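Local coordinates for protein FACT complex subunit POB3 (Chaetomium thermophilum var. thermophilum, PDB 4KHB) that probably reorganizes nucleosomes as a histone-chaperone subunit of the FACT complex, which takes part in transcription, DNA replication and repair, at residues Ala6-Asp11 with Ala87-Asn92; Phe42-Ser47 with Val63-Arg68; Ala118-Asn123 with Ile181-Pro186. All coordinates share one frame; numbering follows the deposited sequence.

Interaction 1 of 3, residues Ala6-Asp11 with Ala87-Asn92; sequences AIESFD and AKIFKN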
# COMPACT_ATOMS: atom_id res chain seq x y z
N ALA H 6 -31.23 9.11 9.66
CA ALA H 6 -30.58 10.39 9.87
C ALA H 6 -29.08 10.17 9.99
O ALA H 6 -28.28 10.77 9.27
CB ALA H 6 -31.13 11.08 11.11
N ILE H 7 -28.71 9.30 10.92
CA ILE H 7 -27.33 8.88 11.13
C ILE H 7 -27.10 7.43 10.72
O ILE H 7 -27.90 6.56 11.05
CB ILE H 7 -26.93 9.03 12.63
CG1 ILE H 7 -26.47 10.45 12.95
CG2 ILE H 7 -25.79 8.09 12.98
CD1 ILE H 7 -26.44 11.39 11.77
N GLU H 8 -26.03 7.19 9.98
CA GLU H 8 -25.56 5.83 9.76
C GLU H 8 -24.24 5.64 10.48
O GLU H 8 -23.26 6.33 10.21
CB GLU H 8 -25.38 5.54 8.27
CG GLU H 8 -26.68 5.38 7.50
CD GLU H 8 -27.38 4.08 7.83
OE1 GLU H 8 -26.72 3.16 8.36
OE2 GLU H 8 -28.59 3.97 7.54
N SER H 9 -24.21 4.69 11.42
CA SER H 9 -23.05 4.52 12.27
C SER H 9 -22.40 3.17 12.02
O SER H 9 -23.07 2.19 11.70
CB SER H 9 -23.44 4.66 13.75
OG SER H 9 -22.31 4.54 14.58
N PHE H 10 -21.08 3.13 12.16
CA PHE H 10 -20.31 1.91 11.93
C PHE H 10 -19.25 1.81 13.02
O PHE H 10 -18.55 2.78 13.30
CB PHE H 10 -19.67 1.93 10.55
CG PHE H 10 -20.66 1.91 9.42
CD1 PHE H 10 -21.19 3.09 8.91
CD2 PHE H 10 -21.06 0.71 8.86
CE1 PHE H 10 -22.10 3.07 7.86
CE2 PHE H 10 -21.97 0.68 7.82
CZ PHE H 10 -22.49 1.86 7.32
N ASP H 11 -19.14 0.63 13.63
CA ASP H 11 -18.23 0.46 14.76
C ASP H 11 -16.92 -0.22 14.37
O ASP H 11 -16.84 -0.88 13.33
CB ASP H 11 -18.92 -0.32 15.87
CG ASP H 11 -19.55 0.58 16.92
OD1 ASP H 11 -18.88 1.55 17.33
OD2 ASP H 11 -20.70 0.32 17.32
N ALA H 87 -22.89 2.17 0.05
CA ALA H 87 -23.18 2.58 -1.32
C ALA H 87 -24.38 3.52 -1.36
O ALA H 87 -24.40 4.48 -2.13
CB ALA H 87 -23.41 1.37 -2.20
N LYS H 88 -25.39 3.24 -0.53
CA LYS H 88 -26.56 4.10 -0.45
C LYS H 88 -26.22 5.46 0.14
O LYS H 88 -26.71 6.49 -0.33
CB LYS H 88 -27.67 3.44 0.38
CG LYS H 88 -29.06 3.89 -0.03
CD LYS H 88 -30.16 3.16 0.72
CE LYS H 88 -31.53 3.59 0.22
NZ LYS H 88 -32.63 2.77 0.80
N ILE H 89 -25.40 5.46 1.19
CA ILE H 89 -24.95 6.69 1.83
C ILE H 89 -24.26 7.63 0.85
O ILE H 89 -24.64 8.79 0.72
CB ILE H 89 -23.98 6.38 2.99
CG1 ILE H 89 -24.70 5.68 4.14
CG2 ILE H 89 -23.30 7.65 3.48
CD1 ILE H 89 -23.76 5.12 5.18
N PHE H 90 -23.24 7.12 0.15
CA PHE H 90 -22.47 7.92 -0.79
C PHE H 90 -23.28 8.40 -1.99
O PHE H 90 -23.07 9.50 -2.49
CB PHE H 90 -21.21 7.17 -1.23
CG PHE H 90 -20.06 7.29 -0.26
CD1 PHE H 90 -19.93 6.39 0.79
CD2 PHE H 90 -19.13 8.31 -0.39
CE1 PHE H 90 -18.88 6.50 1.69
CE2 PHE H 90 -18.08 8.43 0.50
CZ PHE H 90 -17.95 7.52 1.54
N LYS H 91 -24.21 7.57 -2.45
CA LYS H 91 -25.04 7.94 -3.60
C LYS H 91 -26.11 8.96 -3.22
O LYS H 91 -26.24 10.00 -3.87
CB LYS H 91 -25.69 6.70 -4.23
CG LYS H 91 -26.55 7.02 -5.45
CD LYS H 91 -27.13 5.77 -6.09
CE LYS H 91 -28.25 5.17 -5.26
NZ LYS H 91 -27.80 3.96 -4.53
N ASN H 92 -26.87 8.67 -2.17
CA ASN H 92 -27.99 9.53 -1.77
C ASN H 92 -27.56 10.85 -1.13
O ASN H 92 -28.22 11.88 -1.32
CB ASN H 92 -28.95 8.79 -0.84
CG ASN H 92 -29.65 7.63 -1.52
OD1 ASN H 92 -29.64 7.50 -2.74
ND2 ASN H 92 -30.29 6.78 -0.72
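Ile89 points its CD1 methyl from the helix at Glu8 and Phe10 of the edge strand. The two strand residues receive it differently. Phe10 meets Ile89 from the opposite direction and presents a ring edge: CD1 lies near the ring plane, 3.8 Å from Phe10 CE1. The Glu8 side chain runs at a slant to Ile89, and its aliphatic part does the touching. CD1 of Ile89 is 3.5 Å from Glu8 CB and 3.7 Å from Glu8 CG. The Glu8 chain is then bent at chi2 (-72°), and its carboxylate forms a salt bridge with Arg85, one turn earlier on the same helix as Ile89. Arg85 also makes a cation-pi contact with Phe10. The contact sets strand 8-11, at the edge of one sheet, against helix 83-92 of the N-terminal PH domain. In the PH fold such a C-terminal helix closes one end of the barrel. Without the CD1 methyl, as with an alanine here, a gap is likely to open beside the Phe10 edge and the Glu8 methylenes would lose their apolar cover. Between the segments the contact is purely van der Waals: shape holds strand to helix here, and charge does so through Arg85.

Interaction 2 of 3, residues Phe42-Ser47 with Val63-Arg68; sequences FTLDVS and VKILQR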
# COMPACT_ATOMS: atom_id res chain seq x y z
N PHE H 42 -12.23 13.45 14.06
CA PHE H 42 -12.00 13.92 12.70
C PHE H 42 -13.33 14.23 12.02
O PHE H 42 -14.33 13.55 12.26
CB PHE H 42 -11.25 12.85 11.90
CG PHE H 42 -11.22 13.11 10.42
CD1 PHE H 42 -10.25 13.94 9.87
CD2 PHE H 42 -12.14 12.50 9.57
CE1 PHE H 42 -10.21 14.18 8.51
CE2 PHE H 42 -12.10 12.73 8.21
CZ PHE H 42 -11.13 13.57 7.68
N THR H 43 -13.34 15.27 11.19
CA THR H 43 -14.55 15.70 10.50
C THR H 43 -14.24 15.98 9.02
O THR H 43 -13.16 16.47 8.69
CB THR H 43 -15.15 16.97 11.16
OG1 THR H 43 -15.58 16.66 12.50
CG2 THR H 43 -16.33 17.51 10.36
N LEU H 44 -15.19 15.66 8.15
CA LEU H 44 -15.07 15.94 6.72
C LEU H 44 -16.41 16.42 6.17
O LEU H 44 -17.40 15.69 6.20
CB LEU H 44 -14.60 14.70 5.97
CG LEU H 44 -14.51 14.76 4.44
CD1 LEU H 44 -13.44 15.75 4.00
CD2 LEU H 44 -14.23 13.39 3.86
N ASP H 45 -16.43 17.65 5.66
CA ASP H 45 -17.65 18.25 5.15
C ASP H 45 -18.01 17.68 3.79
O ASP H 45 -17.12 17.34 3.00
CB ASP H 45 -17.49 19.78 5.08
CG ASP H 45 -18.81 20.49 4.84
OD1 ASP H 45 -19.55 20.72 5.82
OD2 ASP H 45 -19.10 20.83 3.67
N VAL H 46 -19.31 17.55 3.53
CA VAL H 46 -19.82 16.99 2.28
C VAL H 46 -19.29 17.71 1.04
O VAL H 46 -19.13 17.12 -0.03
CB VAL H 46 -21.38 16.97 2.29
CG1 VAL H 46 -21.93 18.36 2.53
CG2 VAL H 46 -21.93 16.38 1.00
N SER H 47 -18.99 19.00 1.20
CA SER H 47 -18.50 19.81 0.09
C SER H 47 -17.11 19.38 -0.41
O SER H 47 -16.74 19.68 -1.54
CB SER H 47 -18.50 21.29 0.49
OG SER H 47 -17.64 21.53 1.58
N VAL H 63 -12.99 1.87 3.05
CA VAL H 63 -13.57 2.94 2.26
C VAL H 63 -12.51 4.02 2.12
O VAL H 63 -12.09 4.62 3.11
CB VAL H 63 -14.83 3.54 2.92
CG1 VAL H 63 -15.30 4.77 2.15
CG2 VAL H 63 -15.93 2.51 2.98
N LYS H 64 -12.07 4.26 0.89
CA LYS H 64 -11.10 5.32 0.63
C LYS H 64 -11.84 6.53 0.08
O LYS H 64 -12.46 6.45 -0.98
CB LYS H 64 -10.03 4.85 -0.36
CG LYS H 64 -8.90 5.83 -0.59
CD LYS H 64 -8.17 5.52 -1.89
CE LYS H 64 -7.35 4.25 -1.76
NZ LYS H 64 -6.09 4.31 -2.55
N ILE H 65 -11.76 7.65 0.80
CA ILE H 65 -12.46 8.85 0.37
C ILE H 65 -11.52 9.83 -0.32
O ILE H 65 -10.49 10.22 0.24
CB ILE H 65 -13.19 9.55 1.54
CG1 ILE H 65 -14.28 8.64 2.11
CG2 ILE H 65 -13.83 10.85 1.08
CD1 ILE H 65 -14.92 9.15 3.39
N LEU H 66 -11.90 10.22 -1.53
CA LEU H 66 -11.13 11.16 -2.33
C LEU H 66 -11.74 12.55 -2.19
O LEU H 66 -12.91 12.76 -2.53
CB LEU H 66 -11.15 10.71 -3.80
CG LEU H 66 -10.82 9.22 -3.98
CD1 LEU H 66 -11.21 8.72 -5.37
CD2 LEU H 66 -9.35 8.97 -3.72
N GLN H 67 -10.95 13.48 -1.67
CA GLN H 67 -11.39 14.86 -1.47
C GLN H 67 -11.46 15.62 -2.80
O GLN H 67 -10.82 15.23 -3.78
CB GLN H 67 -10.45 15.57 -0.49
CG GLN H 67 -10.55 15.07 0.96
CD GLN H 67 -9.46 15.64 1.85
OE1 GLN H 67 -8.72 16.53 1.45
NE2 GLN H 67 -9.37 15.12 3.07
N ARG H 68 -12.26 16.69 -2.84
CA ARG H 68 -12.31 17.55 -4.02
C ARG H 68 -10.97 18.26 -4.14
O ARG H 68 -10.45 18.44 -5.24
CB ARG H 68 -13.43 18.59 -3.90
CG ARG H 68 -14.84 18.04 -3.77
CD ARG H 68 -15.77 18.77 -4.72
NE ARG H 68 -17.14 18.24 -4.68
CZ ARG H 68 -17.76 17.72 -5.73
NH1 ARG H 68 -17.15 17.65 -6.90
NH2 ARG H 68 -19.00 17.27 -5.61
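Asp45 OD2 is gripped by two donors of Ser47, the residue whose carbonyl meets Arg68 across the contact. The Ser47 hydroxyl gives the shorter bond, OG to Asp45 OD2 at 2.6 Å, on the anti side of the carboxylate. The backbone amide comes from above the carboxylate plane, with Ser47 N 3.1 Å from Asp45 OD2 and a fairly straight N-H...O angle of 162°. This is an Asx turn. It ties the end of strand 42-45 to the 3-10 turn that follows, and the paired bonds are likely to limit rotation of the Asp45 carboxylate.

The contact lies in the N-terminal PH domain, where two sheets face each other. Strand 42-45 is the outermost strand of the first sheet, and strand 61-66 lies inside the second. Leu44 and Ile65 bridge them, tip to tip, with Leu44 CD2 3.8 Å from Ile65 CG2. Leu44 CG stands anti to the backbone N (chi1 175°), which carries both methyls across toward the second sheet. The other methyl, Leu44 CD1, lies 4.2 Å from Gln67 NE2, so the amide borders the apolar patch. Ile49 also packs on Leu44, and Phe90 of helix 83-92 packs on Ile65. Core packing thus continues beyond the two segments.

Toward the surface the contact changes character. Both Ser47 and Arg68 are exposed there. Arg68 bends at chi2 (-133°) and brings its aliphatic part up to the carbonyl oxygen of Ser47. Ser47 O sits at the edge of the guanidinium, near its plane. Its closest approaches are to methylene carbons, with Arg68 CG and CD each 3.4 Å from Ser47 O.

Interaction 3 of 3, residues Ala118-Asn123 with Ile181-Pro186; sequences AELTFN and IRFYIP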
# COMPACT_ATOMS: atom_id res chain seq x y z
N ALA H 118 -4.27 12.77 -6.07
CA ALA H 118 -3.87 12.73 -4.66
C ALA H 118 -2.87 11.63 -4.34
O ALA H 118 -2.27 11.62 -3.27
CB ALA H 118 -5.10 12.60 -3.77
N GLU H 119 -2.68 10.70 -5.28
CA GLU H 119 -1.84 9.53 -5.01
C GLU H 119 -0.96 9.14 -6.19
O GLU H 119 -1.34 9.32 -7.35
CB GLU H 119 -2.70 8.32 -4.62
CG GLU H 119 -3.40 8.43 -3.28
CD GLU H 119 -4.14 7.16 -2.90
OE1 GLU H 119 -5.03 6.73 -3.66
OE2 GLU H 119 -3.82 6.58 -1.83
N LEU H 120 0.20 8.58 -5.88
CA LEU H 120 1.00 7.88 -6.87
C LEU H 120 0.59 6.41 -6.85
O LEU H 120 0.76 5.72 -5.84
CB LEU H 120 2.49 8.02 -6.57
CG LEU H 120 3.45 7.21 -7.44
CD1 LEU H 120 3.18 7.49 -8.91
CD2 LEU H 120 4.90 7.52 -7.11
N THR H 121 0.04 5.93 -7.96
CA THR H 121 -0.48 4.57 -8.04
C THR H 121 0.41 3.72 -8.93
O THR H 121 0.82 4.16 -10.01
CB THR H 121 -1.91 4.56 -8.61
OG1 THR H 121 -2.79 5.30 -7.75
CG2 THR H 121 -2.44 3.13 -8.73
N PHE H 122 0.71 2.50 -8.49
CA PHE H 122 1.38 1.53 -9.34
C PHE H 122 0.39 0.48 -9.81
O PHE H 122 -0.09 -0.34 -9.02
CB PHE H 122 2.57 0.88 -8.63
CG PHE H 122 3.47 0.10 -9.54
CD1 PHE H 122 4.40 0.76 -10.34
CD2 PHE H 122 3.40 -1.28 -9.60
CE1 PHE H 122 5.23 0.05 -11.18
CE2 PHE H 122 4.23 -2.00 -10.44
CZ PHE H 122 5.15 -1.33 -11.24
N ASN H 123 0.08 0.50 -11.11
CA ASN H 123 -0.93 -0.38 -11.68
C ASN H 123 -0.32 -1.59 -12.37
O ASN H 123 0.66 -1.47 -13.11
CB ASN H 123 -1.82 0.39 -12.66
CG ASN H 123 -2.82 1.30 -11.97
OD1 ASN H 123 -3.56 0.87 -11.09
ND2 ASN H 123 -2.85 2.57 -12.37
N ILE H 181 10.96 4.09 -1.71
CA ILE H 181 10.60 3.25 -2.86
C ILE H 181 11.27 3.82 -4.10
O ILE H 181 11.26 5.04 -4.32
CB ILE H 181 9.08 3.20 -3.10
CG1 ILE H 181 8.35 2.85 -1.80
CG2 ILE H 181 8.75 2.17 -4.18
CD1 ILE H 181 6.86 2.64 -1.97
N ARG H 182 11.85 2.95 -4.91
CA ARG H 182 12.49 3.36 -6.15
C ARG H 182 11.79 2.76 -7.37
O ARG H 182 11.49 1.57 -7.40
CB ARG H 182 13.97 2.96 -6.13
CG ARG H 182 14.74 3.57 -4.98
CD ARG H 182 16.23 3.31 -5.08
NE ARG H 182 16.96 3.85 -3.94
CZ ARG H 182 18.25 4.14 -3.94
NH1 ARG H 182 18.97 3.95 -5.04
NH2 ARG H 182 18.83 4.62 -2.85
N PHE H 183 11.54 3.59 -8.37
CA PHE H 183 10.86 3.13 -9.57
C PHE H 183 11.78 3.28 -10.77
O PHE H 183 12.53 4.25 -10.87
CB PHE H 183 9.59 3.95 -9.81
CG PHE H 183 8.54 3.78 -8.75
CD1 PHE H 183 7.61 2.76 -8.83
CD2 PHE H 183 8.48 4.66 -7.67
CE1 PHE H 183 6.65 2.60 -7.85
CE2 PHE H 183 7.52 4.51 -6.69
CZ PHE H 183 6.60 3.48 -6.78
N TYR H 184 11.74 2.30 -11.67
CA TYR H 184 12.39 2.46 -12.96
C TYR H 184 11.33 2.88 -13.97
O TYR H 184 10.43 2.11 -14.30
CB TYR H 184 13.06 1.16 -13.41
CG TYR H 184 13.58 1.21 -14.82
CD1 TYR H 184 14.72 1.92 -15.14
CD2 TYR H 184 12.93 0.52 -15.84
CE1 TYR H 184 15.20 1.98 -16.43
CE2 TYR H 184 13.40 0.56 -17.14
CZ TYR H 184 14.54 1.29 -17.42
OH TYR H 184 15.01 1.34 -18.71
N ILE H 185 11.45 4.12 -14.45
CA ILE H 185 10.49 4.69 -15.38
C ILE H 185 11.21 5.22 -16.61
O ILE H 185 11.81 6.29 -16.57
CB ILE H 185 9.69 5.84 -14.73
CG1 ILE H 185 9.05 5.39 -13.41
CG2 ILE H 185 8.63 6.38 -15.68
CD1 ILE H 185 8.26 6.47 -12.69
N PRO H 186 11.12 4.47 -17.73
CA PRO H 186 11.80 4.90 -18.96
C PRO H 186 11.23 6.20 -19.52
O PRO H 186 10.08 6.55 -19.24
CB PRO H 186 11.54 3.74 -19.94
CG PRO H 186 10.68 2.75 -19.25
CD PRO H 186 10.30 3.26 -17.90
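Phe122 and Phe183 form the aromatic part of this contact. The two side chains slide past each other in opposite directions. Their rings meet obliquely, with the planes at 33° and the centroids 6.0 Å apart. Phe122 CD1 lies 3.8 Å from Phe183 CE1 and 4.1 Å from Phe183 CD1.

The aliphatic part is made by Leu120, which approaches Phe183 from the opposite direction. Its CD2 methyl comes to a different part of the same ring, 4.0 Å from Phe183 CE2, and again the approach is oblique. Phe183 thus spans two side chains of one strand, with CE1 nearest Phe122 and CE2 nearest Leu120. Both contacting atoms, Leu120 CD2 and Phe122 CD1, lie on one side of its ring plane. With CG anti to the backbone N in both (chi1 174° and -168°), Leu120 and Phe122 reach out from the strand toward Phe183. Thr121, between them, points its side chain away, as the alternation of a strand requires.

No hydrogen bond joins the two segments. All three touching residues are buried and apolar.

The contact belongs to the second PH-like domain of this construct, within the SSRP1 family region. Strand 119-124 is the middle strand of one sheet, flanked by strands 112-115 and 127-133. Val93 of the SPT16D chain packs on Phe122. Strand 177-184 is the outermost strand of the facing sheet within this chain, next to strand 147-152, whose Val150 is packed by Phe183. A strand of the partner chain SPT16D pairs antiparallel with its outer side and continues the sheet across the heterodimer interface.

Interactions 1 and 2 share the first PH-like domain, while interaction 3 lies in the second. Interactions 1 and 3 are buried and apolar across their segments. Interaction 2 runs from core to surface and adds polar groups at its exposed end. The first two are continuous: Phe90 CZ from interaction 1 packs 3.9 Å from Val63 CG1 and from Ile65 CG1 of interaction 2. One joins helix to strand; the other two join facing sheets. Interactions 2 and 3 are linked by a salt bridge, Lys64 NZ to Glu119 OE1 at 2.9 Å, which spans the two domains. Only interaction 3 touches SPT16D.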